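Local coordinates for protein titin,Decorin,Titin (Homo sapiens, PDB 6SDB) that is an engineered tandem of two immunoglobulin domains, titin Z1Z2 carrying a short decorin peptide, and probably serves as a building block for self-assembling protein scaffolds, at residues 16-21 with 99-104; 29-34 with 57-62; 103-108 with 177-182; 114-119 with 192-197; 136-141 with 160-165. All coordinates share one frame; numbering follows the deposited sequence.

Interaction 1: 16-21 with 99-104; sequences SVVVLE and KAETAP. With ACT (acetate ion), chain F.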
# COMPACT_ATOMS: atom_id res chain seq x y z
N SER A 16 -6.53 15.56 8.22
CA SER A 16 -5.54 15.76 7.17
C SER A 16 -4.59 14.56 7.10
O SER A 16 -4.28 13.92 8.10
CB SER A 16 -4.73 17.04 7.43
OG SER A 16 -5.58 18.14 7.70
N VAL A 17 -4.13 14.26 5.88
CA VAL A 17 -3.31 13.07 5.62
C VAL A 17 -2.35 13.37 4.49
O VAL A 17 -2.66 14.14 3.57
CB VAL A 17 -4.20 11.84 5.31
CG1 VAL A 17 -5.02 12.09 4.03
CG2 VAL A 17 -3.37 10.56 5.18
N VAL A 18 -1.16 12.76 4.54
CA VAL A 18 -0.23 12.75 3.41
C VAL A 18 -0.31 11.38 2.76
O VAL A 18 -0.37 10.35 3.45
CB VAL A 18 1.20 13.07 3.83
CG1 VAL A 18 2.13 13.08 2.61
CG2 VAL A 18 1.25 14.39 4.52
N VAL A 19 -0.43 11.36 1.44
CA VAL A 19 -0.71 10.14 0.70
C VAL A 19 0.32 10.00 -0.42
O VAL A 19 0.70 10.99 -1.05
CB VAL A 19 -2.16 10.18 0.17
CG1 VAL A 19 -2.36 9.23 -0.98
CG2 VAL A 19 -3.13 9.89 1.31
N LEU A 20 0.76 8.77 -0.68
CA LEU A 20 1.75 8.55 -1.72
C LEU A 20 1.13 8.64 -3.11
O LEU A 20 0.04 8.11 -3.34
CB LEU A 20 2.39 7.17 -1.58
CG LEU A 20 3.54 7.03 -0.61
CD1 LEU A 20 4.23 5.70 -0.84
CD2 LEU A 20 4.48 8.19 -0.80
N GLU A 21 1.86 9.25 -4.03
CA GLU A 21 1.42 9.34 -5.42
C GLU A 21 1.04 7.96 -5.95
O GLU A 21 1.71 6.96 -5.68
CB GLU A 21 2.52 9.96 -6.28
CG GLU A 21 2.02 10.49 -7.59
CD GLU A 21 2.80 11.71 -8.05
OE1 GLU A 21 3.95 11.90 -7.57
OE2 GLU A 21 2.27 12.48 -8.90
N LYS A 99 2.30 13.36 -2.03
CA LYS A 99 3.74 13.43 -2.19
C LYS A 99 4.27 12.26 -3.02
O LYS A 99 3.67 11.18 -3.06
CB LYS A 99 4.44 13.50 -0.83
CG LYS A 99 4.26 14.84 -0.14
CD LYS A 99 4.98 14.91 1.20
CE LYS A 99 6.33 15.59 1.08
NZ LYS A 99 7.28 15.24 2.20
N ALA A 100 5.41 12.49 -3.68
CA ALA A 100 6.06 11.44 -4.44
C ALA A 100 6.89 10.54 -3.53
O ALA A 100 6.74 9.32 -3.56
CB ALA A 100 6.94 12.05 -5.54
N GLU A 101 7.79 11.15 -2.74
CA GLU A 101 8.47 10.47 -1.64
C GLU A 101 9.30 9.29 -2.13
O GLU A 101 9.40 8.27 -1.44
CB GLU A 101 7.48 10.01 -0.57
CG GLU A 101 6.97 11.10 0.35
CD GLU A 101 6.04 10.55 1.43
OE1 GLU A 101 4.82 10.50 1.21
OE2 GLU A 101 6.55 10.15 2.50
N THR A 102 9.90 9.42 -3.30
CA THR A 102 10.55 8.24 -3.86
C THR A 102 11.84 7.91 -3.11
O THR A 102 12.57 8.79 -2.64
CB THR A 102 10.86 8.42 -5.34
OG1 THR A 102 11.82 9.47 -5.53
CG2 THR A 102 9.59 8.71 -6.13
N ALA A 103 12.11 6.62 -3.01
CA ALA A 103 13.28 6.04 -2.42
C ALA A 103 13.66 4.90 -3.35
O ALA A 103 12.77 4.17 -3.82
CB ALA A 103 13.03 5.53 -1.01
N PRO A 104 14.94 4.72 -3.64
CA PRO A 104 15.35 3.60 -4.49
C PRO A 104 15.32 2.30 -3.70
O PRO A 104 15.21 2.33 -2.46
CB PRO A 104 16.77 3.99 -4.92
CG PRO A 104 17.25 4.90 -3.82
CD PRO A 104 16.06 5.57 -3.23
C ACT F . 8.16 14.89 -3.01
O ACT F . 7.44 15.30 -3.93
OXT ACT F . 7.92 14.85 -1.78
CH3 ACT F . 9.54 14.32 -3.45
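L20 lays its CD2 methyl against the side chain of E101, the two running at about a right angle, with CD2 3.5 Å from E101 CB and the OE1 end of the carboxylate also close by. Two residues earlier, V18 supplies the second overlap: its CG1 rests on the aliphatic part of K99, 3.7 Å from K99 CD. A trans arrangement of CG1 and the backbone N of V18 (chi1 -179°) turns this methyl to the lysine chain. Between these overlaps the main chains join. K99 N donates to V19 O at 3.0 Å, and E21 N donates to K99 O at 2.8 Å, so K99 is gripped through both its N-H and its carbonyl. This is the parallel pairing of the A' and G strands of the first titin I-set domain, here at its last bridge, L20 with K99, whose side chains share one sheet face; V17 and V19 continue it back along strand 88-99 through L97. Beyond K99 the chain leaves the sheet: E101 takes a backbone conformation with positive phi and heads into the short link to the second domain. An acetate, probably from the crystallisation liquor, sits beside the bend, 3.4 Å from K99 CE to its OXT; A100 N makes a weak hydrogen bond to its O at 3.5 Å, while K73 NZ is a further hydrogen-bond partner of the ion.

Interaction 2: 29-34 with 57-62; sequences AHISGF and ISFSDG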
# COMPACT_ATOMS: atom_id res chain seq x y z
N ALA A 29 -16.05 9.99 7.62
CA ALA A 29 -16.60 10.69 8.77
C ALA A 29 -17.84 9.96 9.24
O ALA A 29 -18.51 9.27 8.46
CB ALA A 29 -16.97 12.14 8.44
N HIS A 30 -18.14 10.09 10.53
CA HIS A 30 -19.40 9.64 11.09
C HIS A 30 -20.19 10.87 11.49
O HIS A 30 -19.68 11.72 12.21
CB HIS A 30 -19.20 8.73 12.30
CG HIS A 30 -18.44 7.47 12.00
ND1 HIS A 30 -17.89 7.21 10.77
CD2 HIS A 30 -18.12 6.42 12.79
CE1 HIS A 30 -17.27 6.04 10.80
NE2 HIS A 30 -17.40 5.54 12.01
N ILE A 31 -21.43 10.95 11.01
CA ILE A 31 -22.30 12.09 11.25
C ILE A 31 -23.51 11.61 12.03
O ILE A 31 -24.06 10.54 11.75
CB ILE A 31 -22.77 12.73 9.92
CG1 ILE A 31 -21.59 13.29 9.16
CG2 ILE A 31 -23.81 13.80 10.15
CD1 ILE A 31 -21.36 12.58 7.88
N SER A 32 -23.94 12.42 12.99
CA SER A 32 -25.19 12.23 13.71
C SER A 32 -26.02 13.49 13.55
O SER A 32 -25.51 14.55 13.17
CB SER A 32 -24.97 11.92 15.19
OG SER A 32 -24.55 13.09 15.87
N GLY A 33 -27.30 13.36 13.81
CA GLY A 33 -28.21 14.49 13.74
C GLY A 33 -29.59 13.98 13.40
O GLY A 33 -29.77 12.98 12.72
N PHE A 34 -30.61 14.72 13.85
CA PHE A 34 -31.96 14.37 13.50
C PHE A 34 -32.74 15.62 13.11
O PHE A 34 -32.69 16.64 13.83
CB PHE A 34 -32.71 13.63 14.61
CG PHE A 34 -34.07 13.18 14.18
CD1 PHE A 34 -34.23 12.06 13.40
CD2 PHE A 34 -35.20 13.93 14.51
CE1 PHE A 34 -35.48 11.66 12.99
CE2 PHE A 34 -36.45 13.53 14.09
CZ PHE A 34 -36.58 12.39 13.33
N ILE A 57 -18.03 8.68 -3.87
CA ILE A 57 -18.67 9.24 -2.69
C ILE A 57 -19.79 8.30 -2.29
O ILE A 57 -20.63 7.94 -3.13
CB ILE A 57 -19.19 10.67 -2.94
CG1 ILE A 57 -18.08 11.57 -3.46
CG2 ILE A 57 -19.80 11.28 -1.68
CD1 ILE A 57 -18.61 12.72 -4.25
N SER A 58 -19.82 7.92 -1.02
CA SER A 58 -20.93 7.12 -0.49
C SER A 58 -21.37 7.67 0.85
O SER A 58 -20.63 8.37 1.55
CB SER A 58 -20.55 5.63 -0.38
OG SER A 58 -19.38 5.46 0.40
N PHE A 59 -22.63 7.37 1.19
CA PHE A 59 -23.24 7.76 2.45
C PHE A 59 -24.35 6.77 2.80
O PHE A 59 -25.22 6.51 1.98
CB PHE A 59 -23.82 9.17 2.38
CG PHE A 59 -24.39 9.65 3.69
CD1 PHE A 59 -23.54 9.98 4.75
CD2 PHE A 59 -25.76 9.77 3.87
CE1 PHE A 59 -24.05 10.43 5.96
CE2 PHE A 59 -26.26 10.22 5.09
CZ PHE A 59 -25.41 10.55 6.12
N SER A 60 -24.29 6.22 4.02
CA SER A 60 -25.36 5.40 4.57
C SER A 60 -25.16 5.24 6.06
O SER A 60 -24.05 4.97 6.53
CB SER A 60 -25.43 4.02 3.90
OG SER A 60 -24.25 3.28 4.14
N ASP A 61 -26.26 5.37 6.81
CA ASP A 61 -26.25 5.20 8.26
C ASP A 61 -25.21 6.12 8.92
O ASP A 61 -24.39 5.68 9.73
CB ASP A 61 -26.01 3.73 8.63
CG ASP A 61 -26.48 3.39 10.05
OD1 ASP A 61 -27.70 3.20 10.26
OD2 ASP A 61 -25.61 3.30 10.95
N GLY A 62 -25.22 7.39 8.51
CA GLY A 62 -24.34 8.37 9.10
C GLY A 62 -22.85 8.19 8.87
O GLY A 62 -22.07 8.87 9.53
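I31 meets the other segment twice, by its backbone at G62 and by its side chain at F59. The hydrogen bonding comes down to one link: I31 N donates to G62 O over 2.6 Å, almost straight at 170°, with the donor in the carbonyl plane. Weaker CA-H...O contacts flank it. H30 CA approaches the same G62 O at 3.2 Å, and G62 CA in turn faces I31 O at 3.4 Å, so the glycine backbone lies directly against the strand. The apolar contact lies farther in. I31 carries its CD1 to F59 CE1, 3.9 Å away, the two side chains running at about a right angle. F59 itself reaches inward with CG anti to the backbone N (chi1 -176°). V39 packs on both I31 and F59, and A64 also touches both, which ties this pair to the interior. Backbone conformation also matters here: D61 and G62 both have positive phi, with values consistent with a type I' turn, and G62 brings its main chain right up to I31 O. On the 29-34 side, A29 pairs with A64 through the backbone, while H30 and S32 turn their hydrogen bonds to the other side, S32 to T9 of strand 6-10. The arrangement is that of the D-E hairpin turn of the first titin I-set immunoglobulin domain, closing onto the later part of strand B in the four-stranded A-B-E-D sheet.

Interaction 3: 103-108 with 177-182; sequences APPNFV and VNATNS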
# COMPACT_ATOMS: atom_id res chain seq x y z
N ALA A 103 12.11 6.62 -3.01
CA ALA A 103 13.28 6.04 -2.42
C ALA A 103 13.66 4.90 -3.35
O ALA A 103 12.77 4.17 -3.82
CB ALA A 103 13.03 5.53 -1.01
N PRO A 104 14.94 4.72 -3.64
CA PRO A 104 15.35 3.60 -4.49
C PRO A 104 15.32 2.30 -3.70
O PRO A 104 15.21 2.33 -2.46
CB PRO A 104 16.77 3.99 -4.92
CG PRO A 104 17.25 4.90 -3.82
CD PRO A 104 16.06 5.57 -3.23
N PRO A 105 15.37 1.15 -4.37
CA PRO A 105 15.30 -0.13 -3.65
C PRO A 105 16.47 -0.30 -2.68
O PRO A 105 17.61 0.05 -2.99
CB PRO A 105 15.35 -1.18 -4.77
CG PRO A 105 14.95 -0.47 -5.99
CD PRO A 105 15.45 0.94 -5.82
N ASN A 106 16.15 -0.79 -1.49
CA ASN A 106 17.15 -1.04 -0.46
C ASN A 106 16.93 -2.40 0.18
O ASN A 106 15.81 -2.72 0.60
CB ASN A 106 17.12 0.04 0.61
CG ASN A 106 18.16 -0.18 1.66
OD1 ASN A 106 19.25 -0.67 1.38
ND2 ASN A 106 17.83 0.17 2.89
N PHE A 107 18.00 -3.20 0.28
CA PHE A 107 17.94 -4.48 0.98
C PHE A 107 18.19 -4.22 2.46
O PHE A 107 19.33 -4.05 2.90
CB PHE A 107 18.95 -5.46 0.42
CG PHE A 107 18.54 -6.07 -0.89
CD1 PHE A 107 17.70 -7.18 -0.93
CD2 PHE A 107 18.97 -5.54 -2.09
CE1 PHE A 107 17.32 -7.74 -2.15
CE2 PHE A 107 18.59 -6.10 -3.30
CZ PHE A 107 17.76 -7.20 -3.33
N VAL A 108 17.11 -4.13 3.24
CA VAL A 108 17.31 -3.99 4.68
C VAL A 108 17.70 -5.34 5.27
O VAL A 108 18.41 -5.39 6.27
CB VAL A 108 16.08 -3.35 5.36
CG1 VAL A 108 15.56 -2.16 4.55
CG2 VAL A 108 14.99 -4.35 5.63
N VAL A 177 18.84 -11.80 -5.88
CA VAL A 177 17.58 -11.08 -5.91
C VAL A 177 17.86 -9.70 -6.47
O VAL A 177 18.84 -9.05 -6.08
CB VAL A 177 16.95 -10.99 -4.51
CG1 VAL A 177 15.72 -10.14 -4.58
CG2 VAL A 177 16.64 -12.37 -3.98
N ASN A 178 17.03 -9.27 -7.43
CA ASN A 178 17.02 -7.92 -7.99
C ASN A 178 15.77 -7.20 -7.53
O ASN A 178 14.67 -7.73 -7.65
CB ASN A 178 17.00 -7.91 -9.52
CG ASN A 178 18.31 -8.26 -10.13
OD1 ASN A 178 19.34 -8.30 -9.45
ND2 ASN A 178 18.29 -8.54 -11.43
N ALA A 179 15.95 -5.99 -7.01
CA ALA A 179 14.85 -5.09 -6.70
C ALA A 179 15.02 -3.82 -7.53
O ALA A 179 16.04 -3.12 -7.43
CB ALA A 179 14.79 -4.76 -5.20
N THR A 180 14.01 -3.51 -8.35
CA THR A 180 14.05 -2.35 -9.22
C THR A 180 12.78 -1.55 -9.06
O THR A 180 11.69 -2.12 -9.05
CB THR A 180 14.17 -2.75 -10.67
OG1 THR A 180 15.16 -3.77 -10.78
CG2 THR A 180 14.60 -1.55 -11.48
N ASN A 181 12.92 -0.23 -8.93
CA ASN A 181 11.75 0.62 -9.11
C ASN A 181 12.14 1.76 -10.04
O ASN A 181 13.22 1.72 -10.64
CB ASN A 181 11.19 1.09 -7.76
CG ASN A 181 12.08 2.08 -7.05
OD1 ASN A 181 13.13 2.46 -7.54
ND2 ASN A 181 11.65 2.52 -5.88
N SER A 182 11.28 2.78 -10.17
CA SER A 182 11.49 3.83 -11.17
C SER A 182 12.64 4.78 -10.85
O SER A 182 12.99 5.60 -11.71
CB SER A 182 10.22 4.62 -11.38
OG SER A 182 10.00 5.49 -10.29
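P105 and A179 form the centre of the contact, CB of the proline 3.6 Å from CB of the alanine. The proline ring also bridges to N181, whose OD1 is 3.3 Å from P105 CD. On one flank F107 reaches V177, its CE1 3.8 Å from V177 CG1, and that methyl lies at the edge of the phenyl ring, in its plane; F107 CZ comes 3.5 Å from V177 O. The polar link sits on the other flank: N181 ND2 donates to A103 O at 2.9 Å, 157° at the hydrogen, with the acceptor in the amide plane and the donor in the carbonyl plane. CG of N181 stands between the backbone N and the carbonyl carbon (chi1 70°), which swings the amide towards A103 O. A second shell fixes it. The same ND2 bonds to P132 O, and OD1 accepts from V183 N, so the amide is held at both ends. A103 pairs with I131 of strand 122-131, whereas A179 pairs with A186 of strand 184-195; P105 and F107 both touch A186 as well. Strands 103-107 and 177-181 run antiparallel at 167° with axes 6.2 Å apart, yet belong to different sheets, A and F of the second titin I-set domain. Side chains therefore replace main-chain pairing here: proline, alanine, valine and phenylalanine pack between the sheets, and one asparagine, bonded to backbone atoms of A103, P132 and V183, fastens the start of strand 103-107 to the F-strand side of the sandwich.

Interaction 4: 114-119 with 192-197; sequences MTVRQG and LLVQGE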
# COMPACT_ATOMS: atom_id res chain seq x y z
N MET A 114 24.22 -19.96 2.55
CA MET A 114 23.78 -21.07 3.39
C MET A 114 24.36 -22.39 2.91
O MET A 114 24.45 -22.65 1.71
CB MET A 114 22.25 -21.18 3.38
CG MET A 114 21.55 -19.91 3.78
SD MET A 114 19.78 -20.16 3.96
CE MET A 114 19.80 -21.49 5.18
N THR A 115 24.71 -23.24 3.87
CA THR A 115 25.07 -24.62 3.61
C THR A 115 24.13 -25.51 4.40
O THR A 115 24.08 -25.43 5.63
CB THR A 115 26.51 -24.91 3.96
OG1 THR A 115 27.34 -24.01 3.21
CG2 THR A 115 26.85 -26.33 3.57
N VAL A 116 23.39 -26.34 3.68
CA VAL A 116 22.33 -27.16 4.23
C VAL A 116 22.52 -28.57 3.72
O VAL A 116 23.27 -28.81 2.76
CB VAL A 116 20.94 -26.65 3.82
CG1 VAL A 116 20.86 -25.14 3.97
CG2 VAL A 116 20.66 -27.05 2.43
N ARG A 117 21.84 -29.51 4.37
CA ARG A 117 21.88 -30.86 3.83
C ARG A 117 20.71 -31.24 2.94
O ARG A 117 19.61 -30.67 2.95
CB ARG A 117 22.09 -31.88 4.92
CG ARG A 117 23.01 -32.91 4.35
CD ARG A 117 23.77 -33.73 5.32
NE ARG A 117 24.25 -34.87 4.55
CZ ARG A 117 25.49 -35.37 4.46
NH1 ARG A 117 26.55 -34.65 4.87
NH2 ARG A 117 25.65 -36.43 3.71
N GLN A 118 20.98 -32.28 2.16
CA GLN A 118 20.05 -32.79 1.17
C GLN A 118 18.77 -33.21 1.87
O GLN A 118 18.81 -33.89 2.91
CB GLN A 118 20.70 -33.98 0.45
CG GLN A 118 19.93 -34.51 -0.73
CD GLN A 118 20.61 -35.70 -1.41
OE1 GLN A 118 21.72 -36.09 -1.06
NE2 GLN A 118 19.92 -36.28 -2.38
N GLY A 119 17.65 -32.79 1.31
CA GLY A 119 16.35 -33.01 1.92
C GLY A 119 15.91 -31.92 2.86
O GLY A 119 14.72 -31.85 3.19
N LEU A 192 24.38 -20.87 -2.22
CA LEU A 192 23.72 -21.97 -1.55
C LEU A 192 24.45 -23.26 -1.89
O LEU A 192 24.58 -23.61 -3.07
CB LEU A 192 22.25 -22.07 -1.96
CG LEU A 192 21.54 -23.31 -1.43
CD1 LEU A 192 21.26 -23.15 0.06
CD2 LEU A 192 20.25 -23.60 -2.19
N LEU A 193 24.92 -23.97 -0.87
CA LEU A 193 25.53 -25.28 -1.04
C LEU A 193 24.76 -26.30 -0.23
O LEU A 193 24.56 -26.11 0.97
CB LEU A 193 26.98 -25.28 -0.58
CG LEU A 193 27.78 -24.12 -1.11
CD1 LEU A 193 28.84 -23.75 -0.10
CD2 LEU A 193 28.38 -24.53 -2.44
N VAL A 194 24.39 -27.40 -0.87
CA VAL A 194 23.64 -28.46 -0.22
C VAL A 194 24.46 -29.74 -0.35
O VAL A 194 24.82 -30.15 -1.46
CB VAL A 194 22.22 -28.59 -0.81
CG1 VAL A 194 21.50 -27.23 -0.77
CG2 VAL A 194 22.29 -28.93 -2.20
N GLN A 195 24.80 -30.34 0.79
CA GLN A 195 25.70 -31.48 0.77
C GLN A 195 24.97 -32.79 0.46
O GLN A 195 23.81 -32.98 0.85
CB GLN A 195 26.41 -31.56 2.11
CG GLN A 195 27.57 -32.53 2.09
CD GLN A 195 28.34 -32.52 3.39
OE1 GLN A 195 28.11 -31.67 4.27
NE2 GLN A 195 29.18 -33.52 3.57
N GLY A 196 25.66 -33.72 -0.23
CA GLY A 196 25.08 -34.99 -0.69
C GLY A 196 24.80 -36.12 0.29
O GLY A 196 24.02 -35.95 1.23
N GLU A 197 25.39 -37.30 0.04
CA GLU A 197 25.29 -38.51 0.92
C GLU A 197 26.41 -38.53 1.99
O GLU A 197 26.24 -39.13 3.05
CB GLU A 197 25.38 -39.81 0.09
CG GLU A 197 26.85 -40.16 -0.19
CD GLU A 197 27.43 -39.30 -1.30
OE1 GLU A 197 28.65 -39.38 -1.57
OE2 GLU A 197 26.63 -38.55 -1.91
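M114-R117 and L192-Q195 run parallel in register, M114 beside L192 and R117 beside Q195, with strand axes 4.6 Å apart and inclined by 23°. L193 N donates to M114 O at 2.9 Å, V116 N to L193 O at 3.0 Å, and Q195 N to V116 O at 2.9 Å; each of L193 and V116 thus uses both its N-H and its carbonyl across the seam. The last link, Q118 N to Q195 O at 3.2 Å, is weak, as the chains part beyond the strands. This is the A'-G pairing of the second titin I-set domain, in which the A' strand edges the sheet alongside the last strand.

Side chains alternate between two faces. On one lie M114, V116, L192 and V194, the inner face: M114 and L192 both touch V122 of strand 122-131. V116 and V194 stand side by side pointing the same way, CG2 of V116 meeting CG1 of V194 at 3.3 Å, while L192 CD1 packs on M114 CB at 4.0 Å. The outer face carries T115, L193, R117 and Q195. T115 OG1 passes near L193 CD1 at 3.6 Å, and Q195 lays CG over one face of the R117 guanidinium, its amide plane turned 47° from that group. The bond from R117 NH2 to G196 O is weak and its atom placement doubtful. Backbone bonds thus carry the join, with apolar branches packing on the inner face and long polar chains lying over the outer one.

Interaction 5: 136-141 with 160-165; sequences VKFYRD and YSLLIA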
# COMPACT_ATOMS: atom_id res chain seq x y z
N VAL A 136 10.68 -7.32 -7.34
CA VAL A 136 11.66 -8.22 -6.75
C VAL A 136 11.63 -9.53 -7.52
O VAL A 136 10.56 -10.15 -7.66
CB VAL A 136 11.37 -8.42 -5.26
CG1 VAL A 136 12.32 -9.45 -4.72
CG2 VAL A 136 11.53 -7.10 -4.55
N LYS A 137 12.78 -9.95 -8.03
CA LYS A 137 12.86 -11.21 -8.76
C LYS A 137 14.03 -12.05 -8.26
O LYS A 137 15.10 -11.51 -7.98
CB LYS A 137 12.95 -10.99 -10.26
CG LYS A 137 11.73 -10.33 -10.86
CD LYS A 137 11.89 -10.25 -12.36
CE LYS A 137 10.98 -9.22 -12.99
NZ LYS A 137 11.47 -8.87 -14.36
N PHE A 138 13.82 -13.36 -8.18
CA PHE A 138 14.84 -14.28 -7.71
C PHE A 138 15.51 -14.98 -8.87
O PHE A 138 14.87 -15.35 -9.86
CB PHE A 138 14.24 -15.34 -6.79
CG PHE A 138 13.88 -14.83 -5.44
CD1 PHE A 138 12.73 -14.07 -5.25
CD2 PHE A 138 14.67 -15.15 -4.34
CE1 PHE A 138 12.39 -13.62 -3.98
CE2 PHE A 138 14.33 -14.71 -3.08
CZ PHE A 138 13.19 -13.94 -2.89
N TYR A 139 16.81 -15.21 -8.73
CA TYR A 139 17.59 -15.88 -9.76
C TYR A 139 18.51 -16.90 -9.11
O TYR A 139 18.93 -16.74 -7.97
CB TYR A 139 18.42 -14.88 -10.60
CG TYR A 139 17.63 -13.75 -11.20
CD1 TYR A 139 17.23 -12.65 -10.44
CD2 TYR A 139 17.29 -13.77 -12.55
CE1 TYR A 139 16.51 -11.62 -11.01
CE2 TYR A 139 16.57 -12.75 -13.12
CZ TYR A 139 16.18 -11.67 -12.36
OH TYR A 139 15.45 -10.64 -12.96
N ARG A 140 18.79 -17.97 -9.85
CA ARG A 140 19.86 -18.90 -9.52
C ARG A 140 20.79 -18.96 -10.73
O ARG A 140 20.34 -19.19 -11.86
CB ARG A 140 19.33 -20.29 -9.13
CG ARG A 140 19.33 -21.29 -10.27
CD ARG A 140 18.91 -22.69 -9.92
NE ARG A 140 20.04 -23.47 -9.39
CZ ARG A 140 21.05 -23.91 -10.14
NH1 ARG A 140 21.12 -23.62 -11.44
NH2 ARG A 140 22.02 -24.64 -9.58
N ASP A 141 22.07 -18.67 -10.50
CA ASP A 141 23.06 -18.68 -11.57
C ASP A 141 22.60 -17.86 -12.78
O ASP A 141 22.80 -18.26 -13.94
CB ASP A 141 23.37 -20.11 -12.02
CG ASP A 141 24.08 -20.92 -10.97
OD1 ASP A 141 24.38 -20.39 -9.87
OD2 ASP A 141 24.34 -22.09 -11.25
N TYR A 160 10.41 -10.85 1.13
CA TYR A 160 10.30 -11.70 -0.05
C TYR A 160 11.10 -12.98 0.17
O TYR A 160 12.29 -12.92 0.48
CB TYR A 160 10.81 -10.96 -1.30
CG TYR A 160 10.07 -9.67 -1.58
CD1 TYR A 160 10.40 -8.49 -0.92
CD2 TYR A 160 9.02 -9.65 -2.49
CE1 TYR A 160 9.73 -7.32 -1.18
CE2 TYR A 160 8.34 -8.49 -2.75
CZ TYR A 160 8.69 -7.32 -2.09
OH TYR A 160 8.00 -6.16 -2.36
N SER A 161 10.44 -14.13 -0.00
CA SER A 161 11.01 -15.42 0.35
C SER A 161 10.96 -16.33 -0.85
O SER A 161 9.97 -16.34 -1.58
CB SER A 161 10.24 -16.08 1.50
OG SER A 161 9.78 -15.13 2.43
N LEU A 162 12.07 -17.01 -1.11
CA LEU A 162 12.10 -18.20 -1.94
C LEU A 162 12.20 -19.40 -1.01
O LEU A 162 13.11 -19.48 -0.18
CB LEU A 162 13.26 -18.20 -2.93
CG LEU A 162 13.59 -19.59 -3.50
CD1 LEU A 162 12.40 -20.16 -4.29
CD2 LEU A 162 14.85 -19.54 -4.38
N LEU A 163 11.26 -20.33 -1.13
CA LEU A 163 11.25 -21.49 -0.25
C LEU A 163 11.48 -22.73 -1.10
O LEU A 163 10.59 -23.15 -1.85
CB LEU A 163 9.94 -21.61 0.51
CG LEU A 163 9.94 -22.93 1.27
CD1 LEU A 163 10.46 -22.68 2.66
CD2 LEU A 163 8.56 -23.58 1.28
N ILE A 164 12.64 -23.33 -0.94
CA ILE A 164 12.98 -24.57 -1.62
C ILE A 164 12.46 -25.74 -0.77
O ILE A 164 12.87 -25.91 0.38
CB ILE A 164 14.49 -24.67 -1.84
CG1 ILE A 164 14.98 -23.39 -2.52
CG2 ILE A 164 14.85 -25.92 -2.64
CD1 ILE A 164 16.44 -23.44 -2.96
N ALA A 165 11.52 -26.50 -1.33
CA ALA A 165 10.78 -27.48 -0.54
C ALA A 165 11.69 -28.57 0.01
O ALA A 165 11.65 -28.88 1.21
CB ALA A 165 9.67 -28.09 -1.39
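Across the interior of the second titin I-set domain the C and E strands, which belong to opposite sheets of the sandwich, meet through V136 on Y160 and F138 on L162. V136 sets CG2 squarely over the tyrosine ring, 3.7 Å from its centroid and 10° off the ring normal. Its other methyl, CG1, is trans to the backbone N (chi1 174°) and covers the CB end of the ring, 3.9 Å from Y160 CG. F138 is approached in two ways. L162 CB lies over one face, 4.0 Å from the centroid and 29° off the normal, a slanted CH-pi contact whose closest pair is F138 CD2 to L162 CB at 3.6 Å. Y160 O instead lies at the ring's edge, 3.6 Å from F138 CZ, so the phenyl meets both backbone and side chain of strand E.

F138 stands at the position of strand C where immunoglobulin domains usually carry a tryptophan, and here the phenylalanine fills that central place. The two strand axes pass 8.7 Å apart, a separation spanned by side chains, as between facing sheets.

Neighbouring strands complete the packing. V177 of strand F touches both V136 and F138, I153 lies on F138, and L162 is also met by F151 and I145. V126 of strand B pairs with Y160 through the backbone and is touched by its side chain, while Q155 touches the tyrosine from strand 151-156.

How the interactions relate
Interactions 1 and 2 belong to the first immunoglobulin domain, though interaction 1 runs on into the link; interactions 3, 4 and 5 lie in the second domain. Interaction 2 is nested inside the loop closed by interaction 1, and interaction 5 inside those of both 3 and 4. Interaction 1 hands over to interaction 3 through A103 and P104, their centres about 17 Å apart, so the link leads directly in sequence from strand G of one domain into strand A of the next. Strands 173-181 and 135-140 are sheet neighbours, so interactions 3 and 5 touch, N178 O and K137 N forming a probable hydrogen bond; L192 meets I164 between 4 and 5. Interactions 2 and 4, about 61 Å apart between centres, reflect the elongated tandem.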